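Local atomic coordinates of spore coat polysaccharide biosynthesis protein SpsE (Bacillus subtilis, PDB entry 1VLI), a protein that probably acts as an N-acylneuraminate-9-phosphate synthase-like enzyme in making the polysaccharide of the spore coat. Residues I140-K152 / R339-E353. Numbering follows the deposited sequence.
Sequences IASYEINHLPLLK and RPGQKPQGLHPRFFE
R339 and E144 pair across the contact, linking the loop that follows strand 138-140 of the NeuB barrel to the SAF (AFP-like) domain. The arginine runs extended from CG to NE and offers its side: NE reaches OE2 and NH2 reaches OE1, both at 2.8 Å. Each oxygen uses its syn lone pair, and the two flat groups lie only 14° apart. R316 pairs with OE2 as well, so the buried carboxylate answers two arginines. Over one face of the guanidinium sits Y143, with CB above its centre; the tyrosine ring stands at 89° to it and meets R339 with its edge, CD2 lying 3.2 Å from NH1. With R339 cut back to an alanine, E144 is likely to keep R316 but lose its two-pronged partner, and a gap would probably open beside Y143. A second salt bridge, K152 NZ to E353 OE1 at 3.2 Å, ties helix 148-155 to helix 352-356.

Between the two bridges the contact is mostly van der Waals packing. N146 CB lies 3.6 Å from H348 NE2, the amide standing at 88° to the imidazole, and its ND2, bonded to R316 O, is 3.5 Å from P349 CD. P149 CG lies 4.1 Å from F352 CB, and L148 CD1 rests on R350 CB. Barrel and SAF domain thus meet through a buried, directional ion pair, close packing around two prolines, and a longer ion pair reaching exposed E353.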
loop_
_atom_site.group_PDB
_atom_site.type_symbol
_atom_site.label_atom_id
_atom_site.label_comp_id
_atom_site.label_asym_id
_atom_site.label_seq_id
_atom_site.Cartn_x
_atom_site.Cartn_y
_atom_site.Cartn_z
ATOM N N ILE A 140 1.352 0.636 -3.168
ATOM C CA ILE A 140 -0.052 1.048 -3.227
ATOM C C ILE A 140 -0.713 0.509 -1.950
ATOM O O ILE A 140 -0.501 -0.629 -1.604
ATOM C CB ILE A 140 -0.731 0.431 -4.465
ATOM C CG1 ILE A 140 0.041 0.739 -5.771
ATOM C CG2 ILE A 140 -2.238 0.786 -4.504
ATOM C CD1 ILE A 140 -0.082 2.137 -6.271
ATOM N N ALA A 141 -1.461 1.349 -1.245
ATOM C CA ALA A 141 -2.152 0.964 -0.022
ATOM C C ALA A 141 -3.383 0.104 -0.358
ATOM O O ALA A 141 -3.885 0.119 -1.510
ATOM C CB ALA A 141 -2.619 2.251 0.750
ATOM N N SER A 142 -3.908 -0.560 0.674
ATOM C CA SER A 142 -5.059 -1.448 0.533
ATOM C C SER A 142 -6.281 -0.760 -0.063
ATOM O O SER A 142 -6.949 -1.339 -0.924
ATOM C CB SER A 142 -5.434 -2.077 1.882
ATOM O OG SER A 142 -4.381 -2.894 2.373
ATOM N N TYR A 143 -6.571 0.469 0.375
ATOM C CA TYR A 143 -7.827 1.140 -0.025
ATOM C C TYR A 143 -7.817 1.638 -1.467
ATOM O O TYR A 143 -8.873 1.916 -2.031
ATOM C CB TYR A 143 -8.223 2.253 0.953
ATOM C CG TYR A 143 -8.408 1.755 2.363
ATOM C CD1 TYR A 143 -9.039 0.521 2.611
ATOM C CD2 TYR A 143 -7.947 2.493 3.457
ATOM C CE1 TYR A 143 -9.212 0.030 3.910
ATOM C CE2 TYR A 143 -8.117 2.013 4.775
ATOM C CZ TYR A 143 -8.757 0.782 4.987
ATOM O OH TYR A 143 -8.940 0.292 6.260
ATOM N N GLU A 144 -6.630 1.706 -2.061
ATOM C CA GLU A 144 -6.481 1.943 -3.489
ATOM C C GLU A 144 -6.379 0.666 -4.319
ATOM O O GLU A 144 -5.993 0.721 -5.491
ATOM C CB GLU A 144 -5.245 2.810 -3.762
ATOM C CG GLU A 144 -5.444 4.296 -3.492
ATOM C CD GLU A 144 -5.657 4.615 -2.028
ATOM O OE1 GLU A 144 -4.822 4.180 -1.217
ATOM O OE2 GLU A 144 -6.641 5.315 -1.688
ATOM N N ILE A 145 -6.703 -0.491 -3.745
ATOM C CA ILE A 145 -6.651 -1.722 -4.534
ATOM C C ILE A 145 -7.558 -1.675 -5.771
ATOM O O ILE A 145 -7.327 -2.390 -6.746
ATOM C CB ILE A 145 -6.959 -2.967 -3.687
ATOM C CG1 ILE A 145 -6.509 -4.210 -4.426
ATOM C CG2 ILE A 145 -8.488 -3.063 -3.278
ATOM C CD1 ILE A 145 -6.465 -5.444 -3.509
ATOM N N ASN A 146 -8.567 -0.811 -5.747
ATOM C CA ASN A 146 -9.541 -0.742 -6.838
ATOM C C ASN A 146 -9.450 0.578 -7.575
ATOM O O ASN A 146 -10.340 0.914 -8.347
ATOM C CB ASN A 146 -10.979 -0.993 -6.314
ATOM C CG ASN A 146 -11.515 0.176 -5.497
ATOM O OD1 ASN A 146 -10.734 0.984 -4.970
ATOM N ND2 ASN A 146 -12.855 0.279 -5.379
ATOM N N HIS A 147 -8.365 1.321 -7.358
ATOM C CA HIS A 147 -8.160 2.552 -8.087
ATOM C C HIS A 147 -7.500 2.173 -9.386
ATOM O O HIS A 147 -6.278 2.389 -9.601
ATOM C CB HIS A 147 -7.269 3.512 -7.304
ATOM C CG HIS A 147 -7.269 4.903 -7.838
ATOM N ND1 HIS A 147 -7.604 5.205 -9.144
ATOM C CD2 HIS A 147 -6.984 6.081 -7.238
ATOM C CE1 HIS A 147 -7.523 6.511 -9.324
ATOM N NE2 HIS A 147 -7.138 7.065 -8.186
ATOM N N LEU A 148 -8.322 1.625 -10.266
ATOM C CA LEU A 148 -7.854 1.033 -11.507
ATOM C C LEU A 148 -7.184 2.044 -12.442
ATOM O O LEU A 148 -6.148 1.726 -13.021
ATOM C CB LEU A 148 -8.976 0.241 -12.201
ATOM C CG LEU A 148 -9.678 -0.891 -11.409
ATOM C CD1 LEU A 148 -10.432 -1.729 -12.406
ATOM C CD2 LEU A 148 -8.732 -1.813 -10.567
ATOM N N PRO A 149 -7.723 3.252 -12.598
ATOM C CA PRO A 149 -7.008 4.274 -13.389
ATOM C C PRO A 149 -5.614 4.573 -12.807
ATOM O O PRO A 149 -4.643 4.685 -13.564
ATOM C CB PRO A 149 -7.950 5.479 -13.343
ATOM C CG PRO A 149 -9.352 4.844 -13.087
ATOM C CD PRO A 149 -9.017 3.768 -12.099
ATOM N N LEU A 150 -5.504 4.631 -11.478
ATOM C CA LEU A 150 -4.200 4.764 -10.844
ATOM C C LEU A 150 -3.301 3.563 -11.106
ATOM O O LEU A 150 -2.116 3.740 -11.406
ATOM C CB LEU A 150 -4.318 5.017 -9.341
ATOM C CG LEU A 150 -2.984 5.026 -8.572
ATOM C CD1 LEU A 150 -2.035 6.239 -8.995
ATOM C CD2 LEU A 150 -3.200 4.983 -7.080
ATOM N N LEU A 151 -3.832 2.344 -11.004
ATOM C CA LEU A 151 -2.984 1.171 -11.206
ATOM C C LEU A 151 -2.436 1.148 -12.629
ATOM O O LEU A 151 -1.317 0.743 -12.847
ATOM C CB LEU A 151 -3.727 -0.146 -10.876
ATOM C CG LEU A 151 -4.217 -0.308 -9.436
ATOM C CD1 LEU A 151 -5.074 -1.570 -9.302
ATOM C CD2 LEU A 151 -3.071 -0.312 -8.388
ATOM N N LYS A 152 -3.253 1.565 -13.592
ATOM C CA LYS A 152 -2.902 1.605 -15.006
ATOM C C LYS A 152 -1.828 2.669 -15.230
ATOM O O LYS A 152 -0.878 2.477 -15.979
ATOM C CB LYS A 152 -4.167 1.958 -15.780
ATOM C CG LYS A 152 -4.186 1.614 -17.251
ATOM C CD LYS A 152 -5.418 2.242 -17.931
ATOM C CE LYS A 152 -5.664 1.698 -19.355
ATOM N NZ LYS A 152 -7.089 1.252 -19.598
ATOM N N ARG A 339 -11.759 8.292 -1.951
ATOM C CA ARG A 339 -12.210 7.481 -0.841
ATOM C C ARG A 339 -13.481 8.134 -0.291
ATOM O O ARG A 339 -13.571 9.375 -0.213
ATOM C CB ARG A 339 -11.157 7.432 0.254
ATOM C CG ARG A 339 -9.882 6.695 -0.082
ATOM C CD ARG A 339 -8.957 6.666 1.100
ATOM N NE ARG A 339 -7.668 6.087 0.777
ATOM C CZ ARG A 339 -6.848 5.565 1.676
ATOM N NH1 ARG A 339 -7.180 5.552 2.960
ATOM N NH2 ARG A 339 -5.708 5.030 1.287
ATOM N N PRO A 340 -14.468 7.316 0.069
ATOM C CA PRO A 340 -15.766 7.831 0.504
ATOM C C PRO A 340 -15.747 8.622 1.814
ATOM O O PRO A 340 -16.592 9.496 2.004
ATOM C CB PRO A 340 -16.631 6.561 0.649
ATOM C CG PRO A 340 -15.717 5.467 0.759
ATOM C CD PRO A 340 -14.437 5.848 0.048
ATOM N N GLY A 341 -14.803 8.316 2.703
ATOM C CA GLY A 341 -14.847 8.822 4.070
ATOM C C GLY A 341 -16.140 8.371 4.718
ATOM O O GLY A 341 -16.429 7.166 4.791
ATOM N N GLN A 342 -16.945 9.333 5.152
ATOM C CA GLN A 342 -18.206 9.008 5.831
ATOM C C GLN A 342 -19.404 8.830 4.869
ATOM O O GLN A 342 -20.476 8.364 5.262
ATOM C CB GLN A 342 -18.500 10.062 6.913
ATOM C CG GLN A 342 -17.583 9.960 8.143
ATOM C CD GLN A 342 -17.767 8.639 8.900
ATOM O OE1 GLN A 342 -16.904 7.751 8.844
ATOM N NE2 GLN A 342 -18.904 8.500 9.590
ATOM N N LYS A 343 -19.194 9.192 3.608
ATOM C CA LYS A 343 -20.250 9.281 2.607
ATOM C C LYS A 343 -20.569 7.895 2.046
ATOM O O LYS A 343 -19.718 7.005 2.115
ATOM C CB LYS A 343 -19.802 10.251 1.509
ATOM C CG LYS A 343 -19.190 11.529 2.092
ATOM C CD LYS A 343 -18.829 12.578 1.047
ATOM C CE LYS A 343 -17.569 12.210 0.280
ATOM N NZ LYS A 343 -16.360 12.033 1.140
ATOM N N PRO A 344 -21.800 7.677 1.559
ATOM C CA PRO A 344 -22.135 6.426 0.840
ATOM C C PRO A 344 -21.292 6.238 -0.445
ATOM O O PRO A 344 -20.887 7.211 -1.071
ATOM C CB PRO A 344 -23.628 6.590 0.526
ATOM C CG PRO A 344 -24.103 7.594 1.511
ATOM C CD PRO A 344 -22.973 8.562 1.688
ATOM N N GLN A 345 -21.016 4.988 -0.803
ATOM C CA GLN A 345 -19.985 4.642 -1.806
ATOM C C GLN A 345 -20.393 5.097 -3.223
ATOM O O GLN A 345 -21.600 5.160 -3.529
ATOM C CB GLN A 345 -19.666 3.132 -1.721
ATOM C CG GLN A 345 -18.538 2.615 -2.608
ATOM C CD GLN A 345 -17.252 3.412 -2.424
ATOM O OE1 GLN A 345 -17.184 4.565 -2.835
ATOM N NE2 GLN A 345 -16.244 2.808 -1.780
ATOM N N GLY A 346 -19.414 5.467 -4.054
ATOM C CA GLY A 346 -19.685 5.855 -5.445
ATOM C C GLY A 346 -19.556 4.622 -6.331
ATOM O O GLY A 346 -19.137 3.572 -5.851
ATOM N N LEU A 347 -19.925 4.720 -7.612
ATOM C CA LEU A 347 -19.687 3.622 -8.578
ATOM C C LEU A 347 -18.258 3.105 -8.549
ATOM O O LEU A 347 -17.337 3.883 -8.347
ATOM C CB LEU A 347 -19.934 4.092 -10.007
ATOM C CG LEU A 347 -21.257 3.845 -10.687
ATOM C CD1 LEU A 347 -20.924 3.532 -12.136
ATOM C CD2 LEU A 347 -22.071 2.714 -9.987
ATOM N N HIS A 348 -18.066 1.810 -8.790
ATOM C CA HIS A 348 -16.701 1.260 -8.841
ATOM C C HIS A 348 -15.797 2.002 -9.839
ATOM O O HIS A 348 -16.235 2.337 -10.935
ATOM C CB HIS A 348 -16.751 -0.201 -9.227
ATOM C CG HIS A 348 -15.468 -0.908 -8.983
ATOM N ND1 HIS A 348 -14.396 -0.822 -9.844
ATOM C CD2 HIS A 348 -15.069 -1.690 -7.961
ATOM C CE1 HIS A 348 -13.395 -1.541 -9.371
ATOM N NE2 HIS A 348 -13.778 -2.076 -8.225
ATOM N N PRO A 349 -14.555 2.301 -9.457
ATOM C CA PRO A 349 -13.617 2.947 -10.367
ATOM C C PRO A 349 -13.418 2.284 -11.745
ATOM O O PRO A 349 -12.881 2.932 -12.653
ATOM C CB PRO A 349 -12.312 2.923 -9.564
ATOM C CG PRO A 349 -12.782 3.071 -8.191
ATOM C CD PRO A 349 -13.968 2.145 -8.113
ATOM N N ARG A 350 -13.836 1.029 -11.920
ATOM C CA ARG A 350 -13.721 0.369 -13.246
ATOM C C ARG A 350 -14.573 1.093 -14.303
ATOM O O ARG A 350 -14.417 0.865 -15.501
ATOM C CB ARG A 350 -14.054 -1.150 -13.182
ATOM C CG ARG A 350 -15.565 -1.485 -13.210
ATOM C CD ARG A 350 -15.927 -2.997 -13.269
ATOM N NE ARG A 350 -15.343 -3.712 -12.148
ATOM C CZ ARG A 350 -15.893 -3.857 -10.944
ATOM N NH1 ARG A 350 -17.094 -3.358 -10.654
ATOM N NH2 ARG A 350 -15.219 -4.509 -10.007
ATOM N N PHE A 351 -15.470 1.979 -13.881
ATOM C CA PHE A 351 -16.296 2.695 -14.849
ATOM C C PHE A 351 -15.826 4.100 -15.129
ATOM O O PHE A 351 -16.474 4.812 -15.871
ATOM C CB PHE A 351 -17.772 2.706 -14.422
ATOM C CG PHE A 351 -18.338 1.313 -14.147
ATOM C CD1 PHE A 351 -18.736 0.472 -15.202
ATOM C CD2 PHE A 351 -18.460 0.846 -12.843
ATOM C CE1 PHE A 351 -19.282 -0.776 -14.954
ATOM C CE2 PHE A 351 -19.009 -0.397 -12.585
ATOM C CZ PHE A 351 -19.411 -1.218 -13.651
ATOM N N PHE A 352 -14.681 4.501 -14.591
ATOM C CA PHE A 352 -14.282 5.891 -14.691
ATOM C C PHE A 352 -13.967 6.292 -16.143
ATOM O O PHE A 352 -14.478 7.319 -16.639
ATOM C CB PHE A 352 -13.127 6.193 -13.732
ATOM C CG PHE A 352 -12.748 7.646 -13.696
ATOM C CD1 PHE A 352 -13.464 8.550 -12.906
ATOM C CD2 PHE A 352 -11.684 8.114 -14.451
ATOM C CE1 PHE A 352 -13.127 9.894 -12.867
ATOM C CE2 PHE A 352 -11.339 9.454 -14.424
ATOM C CZ PHE A 352 -12.063 10.351 -13.626
ATOM N N GLU A 353 -13.159 5.480 -16.829
ATOM C CA GLU A 353 -12.879 5.695 -18.254
ATOM C C GLU A 353 -14.142 5.825 -19.093
ATOM O O GLU A 353 -14.298 6.789 -19.842
ATOM C CB GLU A 353 -11.981 4.587 -18.794
ATOM C CG GLU A 353 -10.517 4.983 -18.854
ATOM C CD GLU A 353 -9.587 3.791 -18.677
ATOM O OE1 GLU A 353 -9.850 2.745 -19.312
ATOM O OE2 GLU A 353 -8.597 3.901 -17.900
#